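Local coordinates for probable UbiX-like flavin prenyltransferase (Escherichia coli, PDB 1SBZ), which probably catalyses, as a dodecamer, the transfer of a prenyl group from dimethylallyl phosphate to reduced flavin mononucleotide, supplying the prenylated cofactor of a phenolic acid decarboxylase, at residues 148-153 and 162-167; 143-148 and 170-175; 1-6 and 21-26. All blocks are in the same frame, centred on the assembly; numbering follows the deposited sequence.

Overall arrangement
From the N terminus, strand 2-7 leads into helix 13-24, and contact 3 closes this first loop by laying segment 21-26 against segment 1-6. The next closure comes late in the chain: contact 2 joins strand 143-144 and the residue after it to the turn that finishes helix 158-170. Contact 1 falls within that second loop, pinning the connection 148-153 to the helix, and the two have Met-148 in common. Contacts 2 and 3 are in series but meet in space, where Phe-173 CE2 lies 3.6 Å from Leu-3 CD2. The end of the last helix thus packs against the first strand and helix, at the parallel sheet, while contacts 1 and 2 also face a second subunit.

Contact 1. Residues 148-153 and 162-167; sequences MPAFYN and VHHVVA
A buried imidazole, His-164, joins helix 158-170 to the loop segment 148-153 in a packing contact at a subunit interface, near bound flavin mononucleotide. Three loop residues, Ala-150, Tyr-152 and Asn-153, gather round its ring. With CG anti to the backbone N (chi1 -174°), the ring is carried off the helix into the bend of the loop. Ala-150 puts its methyl against the NE2-CD2 side, CB lying 3.6 Å from His-164 NE2. Tyr-152 brings its hydroxyl to the ring edge near the imidazole plane, OH being 3.3 Å from His-164 CE1. The two ring planes are 83° apart and the rings meet obliquely, with centroids 5.9 Å apart.

In this UbiX/PAD1-family protein the loop follows the last strand of the parallel sheet and faces a second subunit. Arg-122 of that subunit donates hydrogen bonds to the carbonyl oxygens of Met-148 and Pro-149, from NH2 and NE respectively, and its Thr-11 OG1 accepts from Phe-151 N. The Tyr-152 side chain itself comes within about 4 Å of a bound flavin mononucleotide.

Asn-153 approaches with its amide plane 89° from that of the imidazole, placing ND2 3.2 Å from His-164 ND1. Asn-153 ND2 donates a hydrogen bond to Arg-181 O. At the start of the segment, Met-148 O stands 4.5 Å from Val-165 CG2, a loose contact of carbonyl oxygen with methyl.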
# COMPACT_ATOMS: atom_id res chain seq x y z
N MSE D 148 26.79 -14.36 7.47
CA MSE D 148 26.32 -15.23 8.54
C MSE D 148 27.13 -16.53 8.61
O MSE D 148 27.15 -17.29 7.65
CB MSE D 148 24.86 -15.61 8.27
CG MSE D 148 23.96 -14.43 7.97
SE MSE D 148 22.77 -14.16 9.46
CE MSE D 148 21.33 -13.10 8.53
N PRO D 149 27.78 -16.80 9.75
CA PRO D 149 28.56 -18.02 9.93
C PRO D 149 27.77 -19.32 9.80
O PRO D 149 26.61 -19.39 10.21
CB PRO D 149 29.14 -17.88 11.34
CG PRO D 149 28.30 -16.90 12.01
CD PRO D 149 27.86 -15.93 10.94
N ALA D 150 28.41 -20.31 9.19
CA ALA D 150 27.89 -21.67 9.10
C ALA D 150 28.71 -22.53 10.06
O ALA D 150 29.92 -22.36 10.18
CB ALA D 150 28.02 -22.19 7.68
N PHE D 151 28.04 -23.44 10.76
CA PHE D 151 28.70 -24.28 11.77
C PHE D 151 28.65 -25.78 11.41
O PHE D 151 29.23 -26.61 12.10
CB PHE D 151 28.08 -24.06 13.16
CG PHE D 151 28.27 -22.67 13.69
CD1 PHE D 151 27.42 -21.64 13.33
CD2 PHE D 151 29.32 -22.39 14.56
CE1 PHE D 151 27.60 -20.34 13.82
CE2 PHE D 151 29.51 -21.08 15.05
CZ PHE D 151 28.65 -20.07 14.68
N TYR D 152 27.95 -26.11 10.32
CA TYR D 152 27.77 -27.51 9.94
C TYR D 152 29.04 -28.16 9.39
O TYR D 152 29.17 -29.39 9.39
CB TYR D 152 26.61 -27.66 8.95
CG TYR D 152 26.81 -26.95 7.62
CD1 TYR D 152 26.20 -25.72 7.37
CD2 TYR D 152 27.58 -27.53 6.61
CE1 TYR D 152 26.36 -25.08 6.15
CE2 TYR D 152 27.75 -26.89 5.39
CZ TYR D 152 27.14 -25.66 5.17
OH TYR D 152 27.31 -25.04 3.96
N ASN D 153 29.95 -27.33 8.88
CA ASN D 153 31.21 -27.80 8.30
C ASN D 153 32.35 -27.73 9.32
O ASN D 153 33.53 -27.84 8.96
CB ASN D 153 31.55 -27.01 7.03
CG ASN D 153 31.39 -25.50 7.21
OD1 ASN D 153 31.31 -25.00 8.33
ND2 ASN D 153 31.33 -24.78 6.11
N VAL D 162 35.38 -16.68 7.31
CA VAL D 162 35.59 -15.71 6.23
C VAL D 162 35.55 -16.39 4.86
O VAL D 162 34.87 -15.92 3.95
CB VAL D 162 36.91 -14.92 6.42
CG1 VAL D 162 37.25 -14.10 5.17
CG2 VAL D 162 36.83 -14.01 7.64
N HIS D 163 36.27 -17.50 4.73
CA HIS D 163 36.39 -18.19 3.45
C HIS D 163 35.09 -18.84 2.99
O HIS D 163 34.83 -18.94 1.79
CB HIS D 163 37.54 -19.20 3.47
CG HIS D 163 38.89 -18.55 3.40
ND1 HIS D 163 39.40 -18.02 2.23
CD2 HIS D 163 39.81 -18.30 4.36
CE1 HIS D 163 40.58 -17.48 2.47
NE2 HIS D 163 40.86 -17.64 3.76
N HIS D 164 34.28 -19.28 3.95
CA HIS D 164 32.99 -19.83 3.63
C HIS D 164 32.05 -18.75 3.11
O HIS D 164 31.33 -18.96 2.15
CB HIS D 164 32.38 -20.53 4.85
CG HIS D 164 31.10 -21.24 4.54
ND1 HIS D 164 31.07 -22.48 3.93
CD2 HIS D 164 29.81 -20.88 4.74
CE1 HIS D 164 29.81 -22.85 3.77
NE2 HIS D 164 29.02 -21.91 4.26
N VAL D 165 32.07 -17.58 3.77
CA VAL D 165 31.26 -16.44 3.34
C VAL D 165 31.67 -16.04 1.93
O VAL D 165 30.82 -15.91 1.06
CB VAL D 165 31.40 -15.23 4.32
CG1 VAL D 165 30.75 -13.98 3.74
CG2 VAL D 165 30.80 -15.56 5.68
N VAL D 166 32.97 -15.87 1.72
CA VAL D 166 33.52 -15.50 0.42
C VAL D 166 33.08 -16.47 -0.69
O VAL D 166 32.63 -16.04 -1.74
CB VAL D 166 35.07 -15.39 0.46
CG1 VAL D 166 35.65 -15.36 -0.96
CG2 VAL D 166 35.50 -14.15 1.24
N ALA D 167 33.21 -17.77 -0.43
CA ALA D 167 32.75 -18.80 -1.38
C ALA D 167 31.27 -18.65 -1.76
O ALA D 167 30.91 -18.79 -2.92
CB ALA D 167 33.01 -20.20 -0.83

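Contact 2. Residues 143-148 and 170-175; sequences AMVPPM and LDQFGL
Gln-172 has CG anti to the carbonyl carbon (chi1 -71°) and its chain bends at chi2 (-66°), which together fold the side chain toward segment 143-148. The bent chain makes two contacts there. Its amide end meets the methyl of Ala-143, with Gln-172 OE1 3.5 Å from Ala-143 CB; the amide carbon CD is also near, 3.9 Å from the same CB. Its aliphatic part lies beside Val-145, where Gln-172 CG is 4.2 Å from Val-145 CG2. No hydrogen bond crosses between the segments; within this pair the amide oxygen touches a methyl, and the 93 Å² buried in all describes a small packing contact.

Segment 170-175 ends helix 158-170 with a Schellman motif in which Gly-174, at phi 58°, is the C-prime residue. Leu-175 N donates to Leu-170 O at 3.3 Å, and Gly-174 N to Asp-171 O at 3.1 Å. Leu-170 O also accepts from Phe-173 N at 2.8 Å; of its two donors, one lies above and one below the plane of the carbonyl. The C-prime glycine of the motif comes two residues after Gln-172, the residue that reaches across.

Across the contact, strand 143-144 is one edge strand of the parallel sheet within this chain, and Ala-143 is linked by backbone hydrogen bonds to Leu-117 and Leu-119 of strand 116-121. Gln-172 also packs on Pro-125 of a second subunit and Glu-113 of a third.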
# COMPACT_ATOMS: atom_id res chain seq x y z
N ALA D 143 21.07 -9.16 -4.74
CA ALA D 143 21.38 -10.26 -3.82
C ALA D 143 21.85 -9.75 -2.47
O ALA D 143 22.76 -8.92 -2.38
CB ALA D 143 22.41 -11.19 -4.43
N MSE D 144 21.23 -10.25 -1.41
CA MSE D 144 21.56 -9.83 -0.06
C MSE D 144 22.29 -10.96 0.62
O MSE D 144 21.68 -11.95 1.01
CB MSE D 144 20.30 -9.49 0.72
CG MSE D 144 19.64 -8.19 0.29
SE MSE D 144 20.69 -6.58 0.73
CE MSE D 144 20.97 -6.95 2.37
N VAL D 145 23.61 -10.82 0.74
CA VAL D 145 24.44 -11.90 1.27
C VAL D 145 25.19 -11.47 2.54
O VAL D 145 26.41 -11.26 2.51
CB VAL D 145 25.41 -12.47 0.19
CG1 VAL D 145 25.80 -13.90 0.53
CG2 VAL D 145 24.77 -12.46 -1.20
N PRO D 146 24.47 -11.36 3.66
CA PRO D 146 25.08 -10.98 4.93
C PRO D 146 26.07 -12.07 5.35
O PRO D 146 25.83 -13.24 5.02
CB PRO D 146 23.90 -10.93 5.89
CG PRO D 146 22.92 -11.90 5.32
CD PRO D 146 23.04 -11.65 3.82
N PRO D 147 27.16 -11.70 6.02
CA PRO D 147 28.19 -12.65 6.41
C PRO D 147 27.81 -13.52 7.61
O PRO D 147 28.47 -13.46 8.64
CB PRO D 147 29.38 -11.75 6.75
CG PRO D 147 28.77 -10.46 7.20
CD PRO D 147 27.50 -10.33 6.43
N MSE D 148 26.79 -14.36 7.47
CA MSE D 148 26.32 -15.23 8.54
C MSE D 148 27.13 -16.53 8.61
O MSE D 148 27.15 -17.29 7.65
CB MSE D 148 24.86 -15.61 8.27
CG MSE D 148 23.96 -14.43 7.97
SE MSE D 148 22.77 -14.16 9.46
CE MSE D 148 21.33 -13.10 8.53
N LEU D 170 30.78 -15.57 -3.93
CA LEU D 170 31.24 -15.93 -5.29
C LEU D 170 30.26 -16.80 -6.07
O LEU D 170 30.14 -16.64 -7.29
CB LEU D 170 32.60 -16.63 -5.22
CG LEU D 170 33.89 -15.83 -5.41
CD1 LEU D 170 33.73 -14.34 -5.13
CD2 LEU D 170 35.00 -16.43 -4.54
N ASP D 171 29.57 -17.71 -5.38
CA ASP D 171 28.50 -18.52 -5.98
C ASP D 171 27.52 -17.66 -6.79
O ASP D 171 26.96 -18.13 -7.79
CB ASP D 171 27.72 -19.28 -4.90
CG ASP D 171 28.41 -20.56 -4.47
OD1 ASP D 171 29.40 -20.97 -5.13
OD2 ASP D 171 28.03 -21.24 -3.49
N GLN D 172 27.32 -16.42 -6.36
CA GLN D 172 26.42 -15.48 -7.03
C GLN D 172 26.85 -15.15 -8.46
O GLN D 172 26.03 -14.75 -9.28
CB GLN D 172 26.29 -14.19 -6.21
CG GLN D 172 25.49 -14.36 -4.93
CD GLN D 172 24.04 -14.69 -5.21
OE1 GLN D 172 23.42 -14.10 -6.10
NE2 GLN D 172 23.50 -15.64 -4.45
N PHE D 173 28.13 -15.34 -8.75
CA PHE D 173 28.66 -15.11 -10.10
C PHE D 173 29.14 -16.39 -10.77
O PHE D 173 29.96 -16.35 -11.70
CB PHE D 173 29.78 -14.06 -10.06
CG PHE D 173 29.30 -12.67 -9.76
CD1 PHE D 173 29.33 -12.17 -8.47
CD2 PHE D 173 28.81 -11.86 -10.78
CE1 PHE D 173 28.88 -10.88 -8.19
CE2 PHE D 173 28.36 -10.56 -10.51
CZ PHE D 173 28.40 -10.07 -9.21
N GLY D 174 28.64 -17.53 -10.29
CA GLY D 174 29.01 -18.85 -10.82
C GLY D 174 30.50 -19.14 -10.73
O GLY D 174 31.04 -19.91 -11.52
N LEU D 175 31.17 -18.51 -9.76
CA LEU D 175 32.60 -18.70 -9.56
C LEU D 175 32.86 -19.73 -8.47
O LEU D 175 32.11 -19.81 -7.49
CB LEU D 175 33.28 -17.36 -9.22
CG LEU D 175 33.26 -16.30 -10.33
CD1 LEU D 175 33.58 -14.92 -9.78
CD2 LEU D 175 34.23 -16.66 -11.45

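Contact 3. Residues 1-6 and 21-26; sequences MKLIVG and QALREM
Strand 2-7 and the final turn of helix 13-24 face each other with no hydrogen bond between them; their nearest alpha carbons, Leu-3 CA and Leu-23 CA, are 9.3 Å apart. The strand's extended backbone alternates its side chains, turning Leu-3 and Val-5 toward the helix and Ile-4 away. On the other segment the helix gives way to a turn, in which Met-26 N donates to Leu-23 O over 3.0 Å.

Leu-23 supplies the helical side of this apolar contact through one methyl, CD2. That methyl lies 3.8 Å from Val-5 CG2, the two side chains running antiparallel alongside one another. Val-5 has CG1 anti to its own backbone N (chi1 178°), which leaves CG2 beside that nitrogen as the branch that meets Leu-23. The same CD2 approaches Leu-3 CD1 more loosely, at 4.5 Å, so it addresses both inward-facing strand residues.

The contact lies within the beta-alpha-beta unit of strand 2-7, helix 13-24 and strand 30-35, part of the parallel sheet. Leu-23 extends the interface by touching Thr-31 of the next strand, while Val-5 also packs on Leu-19 and Leu-20 of the helix. On the other side of strand 2-7, Ile-4 packs on Met-81 of strand 80-86. The contact lies away from the cofactor, with the Val-5 side chain about 13 Å from a bound flavin mononucleotide.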
# COMPACT_ATOMS: atom_id res chain seq x y z
N MSE D 1 35.27 -11.65 -17.88
CA MSE D 1 34.43 -11.21 -16.73
C MSE D 1 35.04 -10.01 -16.00
O MSE D 1 36.16 -10.10 -15.47
CB MSE D 1 34.17 -12.37 -15.76
CG MSE D 1 33.67 -11.96 -14.37
SE MSE D 1 32.47 -13.24 -13.50
CE MSE D 1 32.94 -14.89 -14.52
N LYS D 2 34.30 -8.91 -15.96
CA LYS D 2 34.73 -7.71 -15.25
C LYS D 2 33.82 -7.48 -14.04
O LYS D 2 32.62 -7.31 -14.19
CB LYS D 2 34.70 -6.47 -16.15
CG LYS D 2 35.63 -6.51 -17.35
CD LYS D 2 35.63 -5.15 -18.03
CE LYS D 2 35.76 -5.26 -19.54
NZ LYS D 2 35.08 -4.12 -20.23
N LEU D 3 34.42 -7.49 -12.85
CA LEU D 3 33.67 -7.29 -11.61
C LEU D 3 34.11 -6.04 -10.88
O LEU D 3 35.31 -5.77 -10.76
CB LEU D 3 33.83 -8.49 -10.67
CG LEU D 3 33.27 -9.85 -11.08
CD1 LEU D 3 33.58 -10.90 -10.01
CD2 LEU D 3 31.77 -9.75 -11.32
N ILE D 4 33.13 -5.27 -10.42
CA ILE D 4 33.39 -4.17 -9.52
C ILE D 4 33.28 -4.66 -8.07
O ILE D 4 32.35 -5.38 -7.71
CB ILE D 4 32.41 -2.99 -9.77
CG1 ILE D 4 32.43 -2.57 -11.24
CG2 ILE D 4 32.76 -1.81 -8.86
CD1 ILE D 4 31.27 -1.66 -11.64
N VAL D 5 34.25 -4.26 -7.26
CA VAL D 5 34.30 -4.61 -5.85
C VAL D 5 34.32 -3.31 -5.06
O VAL D 5 35.31 -2.56 -5.09
CB VAL D 5 35.52 -5.51 -5.51
CG1 VAL D 5 35.59 -5.81 -4.02
CG2 VAL D 5 35.48 -6.81 -6.30
N GLY D 6 33.21 -3.00 -4.40
CA GLY D 6 33.15 -1.85 -3.52
C GLY D 6 33.46 -2.32 -2.11
O GLY D 6 33.02 -3.40 -1.71
N GLN D 21 41.53 -11.36 -2.70
CA GLN D 21 42.59 -12.37 -2.82
C GLN D 21 42.16 -13.53 -3.72
O GLN D 21 42.89 -13.93 -4.62
CB GLN D 21 43.00 -12.89 -1.45
CG GLN D 21 43.94 -11.97 -0.67
CD GLN D 21 44.03 -12.33 0.80
OE1 GLN D 21 43.20 -13.08 1.33
NE2 GLN D 21 45.03 -11.78 1.48
N ALA D 22 40.97 -14.07 -3.45
CA ALA D 22 40.41 -15.18 -4.23
C ALA D 22 40.20 -14.81 -5.70
O ALA D 22 40.39 -15.64 -6.59
CB ALA D 22 39.11 -15.68 -3.61
N LEU D 23 39.80 -13.56 -5.94
CA LEU D 23 39.62 -13.05 -7.29
C LEU D 23 40.94 -12.93 -8.05
O LEU D 23 41.01 -13.20 -9.25
CB LEU D 23 38.89 -11.70 -7.26
CG LEU D 23 37.38 -11.61 -7.53
CD1 LEU D 23 36.58 -12.80 -7.02
CD2 LEU D 23 36.81 -10.32 -6.94
N ARG D 24 42.00 -12.54 -7.32
CA ARG D 24 43.35 -12.42 -7.88
C ARG D 24 43.87 -13.75 -8.44
O ARG D 24 44.67 -13.77 -9.37
CB ARG D 24 44.32 -11.87 -6.82
CG ARG D 24 45.59 -11.19 -7.36
CD ARG D 24 45.32 -10.14 -8.44
NE ARG D 24 46.32 -9.06 -8.44
CZ ARG D 24 46.37 -8.08 -9.35
NH1 ARG D 24 45.49 -8.04 -10.35
NH2 ARG D 24 47.30 -7.14 -9.26
N GLU D 25 43.39 -14.85 -7.88
CA GLU D 25 43.79 -16.19 -8.30
C GLU D 25 42.97 -16.70 -9.49
O GLU D 25 43.04 -17.88 -9.84
CB GLU D 25 43.69 -17.16 -7.12
CG GLU D 25 44.55 -16.80 -5.91
CD GLU D 25 46.04 -16.79 -6.22
OE1 GLU D 25 46.52 -17.70 -6.92
OE2 GLU D 25 46.74 -15.86 -5.75
N MSE D 26 42.18 -15.82 -10.11
CA MSE D 26 41.39 -16.16 -11.29
C MSE D 26 41.73 -15.19 -12.42
O MSE D 26 41.33 -14.02 -12.38
CB MSE D 26 39.88 -16.13 -10.97
CG MSE D 26 39.48 -16.98 -9.75
SE MSE D 26 37.59 -16.87 -9.23
CE MSE D 26 37.28 -15.01 -9.59